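Putative NAD dependent dehydrogenase (Micromonospora echinospora, PDB 6NOR) binds NAD and probably acts as an NAD-dependent oxidoreductase in the biosynthesis of the antibiotic gentamicin. Local coordinates at residues V49-V61 against A71-T85. Sequence-based numbering, arbitrary orientation.
Sequences VDLRWVVDRDERV and ARVTTTLDEALADDT. With NAD (nicotinamide-adenine-dinucleotide), chain G.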
loop_
_atom_site.group_PDB
_atom_site.type_symbol
_atom_site.label_atom_id
_atom_site.label_comp_id
_atom_site.label_asym_id
_atom_site.label_seq_id
_atom_site.Cartn_x
_atom_site.Cartn_y
_atom_site.Cartn_z
ATOM N N VAL A 49 24.011 -28.457 16.493
ATOM C CA VAL A 49 23.119 -28.743 17.609
ATOM C C VAL A 49 22.640 -30.182 17.686
ATOM O O VAL A 49 22.180 -30.763 16.711
ATOM C CB VAL A 49 21.886 -27.807 17.568
ATOM C CG1 VAL A 49 20.727 -28.370 18.384
ATOM C CG2 VAL A 49 22.274 -26.450 18.084
ATOM N N ASP A 50 22.757 -30.746 18.877
ATOM C CA ASP A 50 22.215 -32.061 19.172
ATOM C C ASP A 50 21.062 -31.944 20.174
ATOM O O ASP A 50 21.290 -31.730 21.356
ATOM C CB ASP A 50 23.325 -32.965 19.715
ATOM C CG ASP A 50 22.850 -34.370 20.007
ATOM O OD1 ASP A 50 21.803 -34.772 19.455
ATOM O OD2 ASP A 50 23.523 -35.073 20.792
ATOM N N LEU A 51 19.826 -32.055 19.690
ATOM C CA LEU A 51 18.642 -32.014 20.556
ATOM C C LEU A 51 18.495 -33.333 21.273
ATOM O O LEU A 51 18.072 -34.320 20.692
ATOM C CB LEU A 51 17.360 -31.706 19.762
ATOM C CG LEU A 51 16.085 -31.704 20.628
ATOM C CD1 LEU A 51 16.149 -30.663 21.734
ATOM C CD2 LEU A 51 14.813 -31.530 19.821
ATOM N N ARG A 52 18.841 -33.347 22.551
ATOM C CA ARG A 52 18.860 -34.594 23.312
ATOM C C ARG A 52 17.577 -34.846 24.095
ATOM O O ARG A 52 17.103 -35.980 24.177
ATOM C CB ARG A 52 20.060 -34.594 24.245
ATOM C CG ARG A 52 21.355 -34.419 23.484
ATOM C CD ARG A 52 22.558 -34.560 24.390
ATOM N NE ARG A 52 22.594 -35.842 25.087
ATOM C CZ ARG A 52 23.138 -36.949 24.591
ATOM N NH1 ARG A 52 23.691 -36.931 23.387
ATOM N NH2 ARG A 52 23.121 -38.076 25.297
ATOM N N TRP A 53 16.997 -33.784 24.643
ATOM C CA TRP A 53 15.835 -33.935 25.505
ATOM C C TRP A 53 14.745 -32.917 25.205
ATOM O O TRP A 53 15.031 -31.760 24.925
ATOM C CB TRP A 53 16.247 -33.806 26.971
ATOM C CG TRP A 53 17.141 -34.888 27.496
ATOM C CD1 TRP A 53 18.494 -34.888 27.497
ATOM C CD2 TRP A 53 16.737 -36.116 28.121
ATOM N NE1 TRP A 53 18.969 -36.037 28.075
ATOM C CE2 TRP A 53 17.907 -36.812 28.463
ATOM C CE3 TRP A 53 15.499 -36.697 28.411
ATOM C CZ2 TRP A 53 17.887 -38.059 29.097
ATOM C CZ3 TRP A 53 15.473 -37.938 29.050
ATOM C CH2 TRP A 53 16.662 -38.602 29.384
ATOM N N VAL A 54 13.507 -33.391 25.248
ATOM C CA VAL A 54 12.323 -32.584 25.426
ATOM C C VAL A 54 11.801 -32.861 26.834
ATOM O O VAL A 54 11.556 -34.011 27.189
ATOM C CB VAL A 54 11.234 -32.912 24.388
ATOM C CG1 VAL A 54 9.995 -32.091 24.637
ATOM C CG2 VAL A 54 11.733 -32.646 23.002
ATOM N N VAL A 55 11.691 -31.814 27.648
ATOM C CA VAL A 55 11.106 -31.902 28.984
ATOM C C VAL A 55 9.737 -31.260 28.955
ATOM O O VAL A 55 9.605 -30.133 28.482
ATOM C CB VAL A 55 11.970 -31.194 30.043
ATOM C CG1 VAL A 55 11.369 -31.394 31.459
ATOM C CG2 VAL A 55 13.409 -31.702 30.001
ATOM N N ASP A 56 8.717 -31.970 29.428
ATOM C CA ASP A 56 7.356 -31.423 29.472
ATOM C C ASP A 56 6.563 -32.132 30.548
ATOM O O ASP A 56 6.724 -33.327 30.741
ATOM C CB ASP A 56 6.639 -31.556 28.124
ATOM C CG ASP A 56 5.517 -30.502 27.933
ATOM O OD1 ASP A 56 4.474 -30.581 28.614
ATOM O OD2 ASP A 56 5.673 -29.594 27.086
ATOM N N ARG A 57 5.716 -31.396 31.261
ATOM C CA ARG A 57 4.870 -32.019 32.270
ATOM C C ARG A 57 3.902 -32.989 31.600
ATOM O O ARG A 57 3.603 -34.035 32.154
ATOM C CB ARG A 57 4.109 -30.968 33.097
ATOM C CG ARG A 57 3.045 -30.190 32.337
ATOM C CD ARG A 57 2.077 -29.459 33.274
ATOM N NE ARG A 57 1.333 -30.389 34.117
ATOM C CZ ARG A 57 0.317 -31.136 33.699
ATOM N NH1 ARG A 57 -0.096 -31.074 32.441
ATOM N NH2 ARG A 57 -0.288 -31.953 34.544
ATOM N N ASP A 58 3.420 -32.638 30.409
ATOM C CA ASP A 58 2.515 -33.495 29.636
ATOM C C ASP A 58 3.319 -34.439 28.745
ATOM O O ASP A 58 3.907 -34.012 27.747
ATOM C CB ASP A 58 1.557 -32.641 28.802
ATOM C CG ASP A 58 0.646 -33.467 27.883
ATOM O OD1 ASP A 58 1.127 -34.345 27.135
ATOM O OD2 ASP A 58 -0.576 -33.219 27.888
ATOM N N GLU A 59 3.313 -35.723 29.090
ATOM C CA GLU A 59 4.156 -36.693 28.410
ATOM C C GLU A 59 3.776 -36.906 26.946
ATOM O O GLU A 59 4.652 -37.089 26.105
ATOM C CB GLU A 59 4.133 -38.030 29.144
ATOM C CG GLU A 59 5.125 -39.018 28.571
ATOM C CD GLU A 59 5.325 -40.230 29.444
ATOM O OE1 GLU A 59 5.270 -40.100 30.689
ATOM O OE2 GLU A 59 5.552 -41.317 28.877
ATOM N N ARG A 60 2.485 -36.873 26.636
ATOM C CA ARG A 60 2.048 -37.026 25.255
ATOM C C ARG A 60 2.592 -35.914 24.374
ATOM O O ARG A 60 3.109 -36.169 23.286
ATOM C CB ARG A 60 0.527 -37.050 25.157
ATOM C CG ARG A 60 0.017 -37.350 23.758
ATOM C CD ARG A 60 -0.826 -36.207 23.209
ATOM N NE ARG A 60 -1.940 -35.877 24.097
ATOM C CZ ARG A 60 -3.093 -36.542 24.126
ATOM N NH1 ARG A 60 -3.282 -37.578 23.319
ATOM N NH2 ARG A 60 -4.054 -36.176 24.963
ATOM N N VAL A 61 2.470 -34.681 24.850
ATOM C CA VAL A 61 2.991 -33.521 24.132
ATOM C C VAL A 61 4.509 -33.578 24.021
ATOM O O VAL A 61 5.081 -33.351 22.958
ATOM C CB VAL A 61 2.571 -32.208 24.818
ATOM C CG1 VAL A 61 3.418 -31.041 24.328
ATOM C CG2 VAL A 61 1.101 -31.952 24.569
ATOM N N ALA A 71 14.573 -36.995 19.769
ATOM C CA ALA A 71 15.085 -36.714 21.100
ATOM C C ALA A 71 14.547 -37.717 22.094
ATOM O O ALA A 71 13.666 -38.496 21.767
ATOM C CB ALA A 71 14.716 -35.298 21.519
ATOM N N ARG A 72 15.077 -37.704 23.311
ATOM C CA ARG A 72 14.433 -38.410 24.428
ATOM C C ARG A 72 13.397 -37.518 25.112
ATOM O O ARG A 72 13.490 -36.296 25.070
ATOM C CB ARG A 72 15.475 -38.882 25.439
ATOM C CG ARG A 72 16.394 -39.948 24.835
ATOM C CD ARG A 72 17.487 -40.376 25.774
ATOM N NE ARG A 72 16.965 -41.154 26.887
ATOM C CZ ARG A 72 17.716 -41.568 27.898
ATOM N NH1 ARG A 72 17.186 -42.273 28.884
ATOM N NH2 ARG A 72 19.006 -41.276 27.906
ATOM N N VAL A 73 12.409 -38.129 25.743
ATOM C CA VAL A 73 11.377 -37.359 26.403
ATOM C C VAL A 73 11.365 -37.662 27.892
ATOM O O VAL A 73 11.589 -38.795 28.296
ATOM C CB VAL A 73 10.000 -37.640 25.785
ATOM C CG1 VAL A 73 9.770 -39.126 25.649
ATOM C CG2 VAL A 73 8.897 -36.986 26.591
ATOM N N THR A 74 11.134 -36.634 28.705
ATOM C CA THR A 74 11.009 -36.809 30.146
ATOM C C THR A 74 10.043 -35.784 30.739
ATOM O O THR A 74 9.717 -34.790 30.106
ATOM C CB THR A 74 12.359 -36.681 30.859
ATOM O OG1 THR A 74 12.159 -36.808 32.272
ATOM C CG2 THR A 74 12.976 -35.328 30.589
ATOM N N THR A 75 9.598 -36.044 31.959
ATOM C CA THR A 75 8.714 -35.138 32.661
ATOM C C THR A 75 9.471 -34.498 33.802
ATOM O O THR A 75 8.952 -33.647 34.504
ATOM C CB THR A 75 7.464 -35.855 33.195
ATOM O OG1 THR A 75 7.866 -36.953 34.012
ATOM C CG2 THR A 75 6.633 -36.391 32.054
ATOM N N THR A 76 10.722 -34.889 33.956
ATOM C CA THR A 76 11.557 -34.424 35.052
ATOM C C THR A 76 12.755 -33.672 34.522
ATOM O O THR A 76 13.622 -34.259 33.889
ATOM C CB THR A 76 12.078 -35.602 35.912
ATOM O OG1 THR A 76 10.998 -36.475 36.249
ATOM C CG2 THR A 76 12.744 -35.102 37.170
ATOM N N LEU A 77 12.819 -32.382 34.808
ATOM C CA LEU A 77 13.957 -31.566 34.419
ATOM C C LEU A 77 15.282 -32.179 34.877
ATOM O O LEU A 77 16.304 -32.042 34.215
ATOM C CB LEU A 77 13.799 -30.144 34.980
ATOM C CG LEU A 77 14.938 -29.191 34.631
ATOM C CD1 LEU A 77 15.015 -29.010 33.124
ATOM C CD2 LEU A 77 14.783 -27.846 35.325
ATOM N N ASP A 78 15.255 -32.881 36.002
ATOM C CA ASP A 78 16.473 -33.424 36.585
ATOM C C ASP A 78 17.061 -34.563 35.776
ATOM O O ASP A 78 18.267 -34.775 35.799
ATOM C CB ASP A 78 16.211 -33.888 38.016
ATOM C CG ASP A 78 16.472 -32.792 39.035
ATOM O OD1 ASP A 78 17.406 -31.991 38.813
ATOM O OD2 ASP A 78 15.741 -32.723 40.048
ATOM N N GLU A 79 16.216 -35.295 35.063
ATOM C CA GLU A 79 16.709 -36.377 34.237
ATOM C C GLU A 79 17.578 -35.808 33.107
ATOM O O GLU A 79 18.669 -36.304 32.841
ATOM C CB GLU A 79 15.552 -37.208 33.682
ATOM C CG GLU A 79 16.013 -38.451 32.955
ATOM C CD GLU A 79 14.883 -39.396 32.601
ATOM O OE1 GLU A 79 15.172 -40.506 32.113
ATOM O OE2 GLU A 79 13.710 -39.037 32.800
ATOM N N ALA A 80 17.107 -34.734 32.479
ATOM C CA ALA A 80 17.842 -34.094 31.395
ATOM C C ALA A 80 19.118 -33.447 31.896
ATOM O O ALA A 80 20.113 -33.400 31.181
ATOM C CB ALA A 80 16.966 -33.046 30.693
ATOM N N LEU A 81 19.079 -32.924 33.116
ATOM C CA LEU A 81 20.233 -32.254 33.687
ATOM C C LEU A 81 21.252 -33.281 34.204
ATOM O O LEU A 81 22.379 -32.930 34.539
ATOM C CB LEU A 81 19.811 -31.324 34.818
ATOM C CG LEU A 81 19.040 -30.063 34.403
ATOM C CD1 LEU A 81 18.481 -29.328 35.623
ATOM C CD2 LEU A 81 19.912 -29.127 33.573
ATOM N N ALA A 82 20.848 -34.542 34.272
ATOM C CA ALA A 82 21.761 -35.601 34.684
ATOM C C ALA A 82 22.568 -36.067 33.482
ATOM O O ALA A 82 23.527 -36.818 33.612
ATOM C CB ALA A 82 21.007 -36.750 35.298
ATOM N N ASP A 83 22.157 -35.605 32.309
ATOM C CA ASP A 83 22.855 -35.884 31.070
ATOM C C ASP A 83 23.969 -34.869 30.903
ATOM O O ASP A 83 23.716 -33.709 30.619
ATOM C CB ASP A 83 21.877 -35.829 29.901
ATOM C CG ASP A 83 22.508 -36.189 28.563
ATOM O OD1 ASP A 83 23.743 -36.095 28.415
ATOM O OD2 ASP A 83 21.741 -36.527 27.635
ATOM N N ASP A 84 25.205 -35.316 31.050
ATOM C CA ASP A 84 26.357 -34.431 30.946
ATOM C C ASP A 84 26.557 -33.786 29.568
ATOM O O ASP A 84 27.284 -32.805 29.452
ATOM C CB ASP A 84 27.628 -35.195 31.329
ATOM C CG ASP A 84 27.714 -35.472 32.821
ATOM O OD1 ASP A 84 26.920 -34.872 33.574
ATOM O OD2 ASP A 84 28.573 -36.279 33.245
ATOM N N THR A 85 25.946 -34.339 28.527
ATOM C CA THR A 85 26.144 -33.805 27.186
ATOM C C THR A 85 25.301 -32.540 26.964
ATOM O O THR A 85 25.607 -31.714 26.111
ATOM C CB THR A 85 25.804 -34.842 26.116
ATOM O OG1 THR A 85 26.310 -36.117 26.517
ATOM C CG2 THR A 85 26.429 -34.459 24.784
HETATM P PA NAD G . 2.182 -23.427 25.313
HETATM O O1A NAD G . 0.962 -23.466 26.265
HETATM O O2A NAD G . 1.843 -23.709 23.899
HETATM O O5B NAD G . 3.237 -24.486 25.790
HETATM C C5B NAD G . 3.615 -24.505 27.155
HETATM C C4B NAD G . 4.258 -25.897 27.392
HETATM O O4B NAD G . 4.898 -25.929 28.526
HETATM C C3B NAD G . 3.160 -26.930 27.507
HETATM O O3B NAD G . 3.493 -27.990 26.715
HETATM C C2B NAD G . 3.168 -27.331 29.007
HETATM O O2B NAD G . 2.740 -28.737 29.119
HETATM C C1B NAD G . 4.400 -27.227 29.299
HETATM N N9A NAD G . 4.647 -26.969 30.706
HETATM C C8A NAD G . 3.915 -26.283 31.606
HETATM N N7A NAD G . 4.595 -26.286 32.779
HETATM C C5A NAD G . 5.729 -26.967 32.603
HETATM C C6A NAD G . 6.752 -27.281 33.448
HETATM N N6A NAD G . 6.872 -26.938 34.776
HETATM N N1A NAD G . 7.792 -27.972 33.007
HETATM C C2A NAD G . 7.835 -28.397 31.720
HETATM N N3A NAD G . 6.813 -28.095 30.884
HETATM C C4A NAD G . 5.769 -27.380 31.318
HETATM O O3 NAD G . 2.822 -22.021 25.457
HETATM P PN NAD G . 3.817 -21.289 24.451
HETATM O O1N NAD G . 4.802 -22.194 23.787
HETATM O O2N NAD G . 3.016 -20.508 23.423
HETATM O O5D NAD G . 4.623 -20.266 25.338
HETATM C C5D NAD G . 5.708 -20.694 26.138
HETATM C C4D NAD G . 6.659 -19.504 26.378
HETATM O O4D NAD G . 7.091 -18.979 25.267
HETATM C C3D NAD G . 5.907 -18.351 27.107
HETATM O O3D NAD G . 6.711 -17.821 27.998
HETATM C C2D NAD G . 5.544 -17.370 25.971
HETATM O O2D NAD G . 5.395 -15.997 26.530
HETATM C C1D NAD G . 6.556 -17.463 25.155
HETATM N N1N NAD G . 6.198 -17.179 23.797
HETATM C C2N NAD G . 7.080 -16.437 23.021
HETATM C C3N NAD G . 6.785 -16.129 21.691
HETATM C C7N NAD G . 7.805 -15.285 20.909
HETATM O O7N NAD G . 7.563 -14.925 19.817
HETATM N N7N NAD G . 9.028 -14.917 21.534
HETATM C C4N NAD G . 5.607 -16.539 21.109
HETATM C C5N NAD G . 4.720 -17.293 21.878
HETATM C C6N NAD G . 5.021 -17.609 23.231
#
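The indole of Trp53 lies between strand 72-74 and helix 77-81. Ala80 covers its five-membered ring, CA standing 3.8 Å from that ring's centroid almost on the normal, while Arg72 CB makes a CH-pi contact with the six-membered ring from the opposite face. Arg72 then runs alongside the indole, and its guanidinium, turned 35° from the ring, sets its centre over Trp53 CH2. With chi2 at 91° setting the turn of the ring, the N-H edge of Trp53 meets Asp83, where NE1 donates to the anti lone pair of OD2 at 2.8 Å. Asp83 OD2 also takes Arg52 NE at 2.8 Å and, less straight, Arg52 NH2 at 3.1 Å, a side-on salt bridge with the guanidinium nearly perpendicular to the carboxylate. Thr85 CB packs on one face of that guanidinium, and Asp50 OD2 holds its NH1. Thr85 N steadies Asp83 OD1 in an Asx turn.

Strands 49-55 and 72-74 pair in parallel, from Arg72 N on Arg52 O to Asp56 N on Thr74 O, as neighbours in a Rossmann beta-alpha-beta unit joined by helix 59-69. Asp56 turns its carboxylate to NAD: OD1 accepts from O2B of the adenine ribose at 2.6 Å, OD2 from O3B. Three donor N-H groups on one oxygen should favour a charged Asp83, whereas the paired ribose bonds of Asp56 are common in NAD-preferring Rossmann enzymes, consistent with selection against the NADP phosphate.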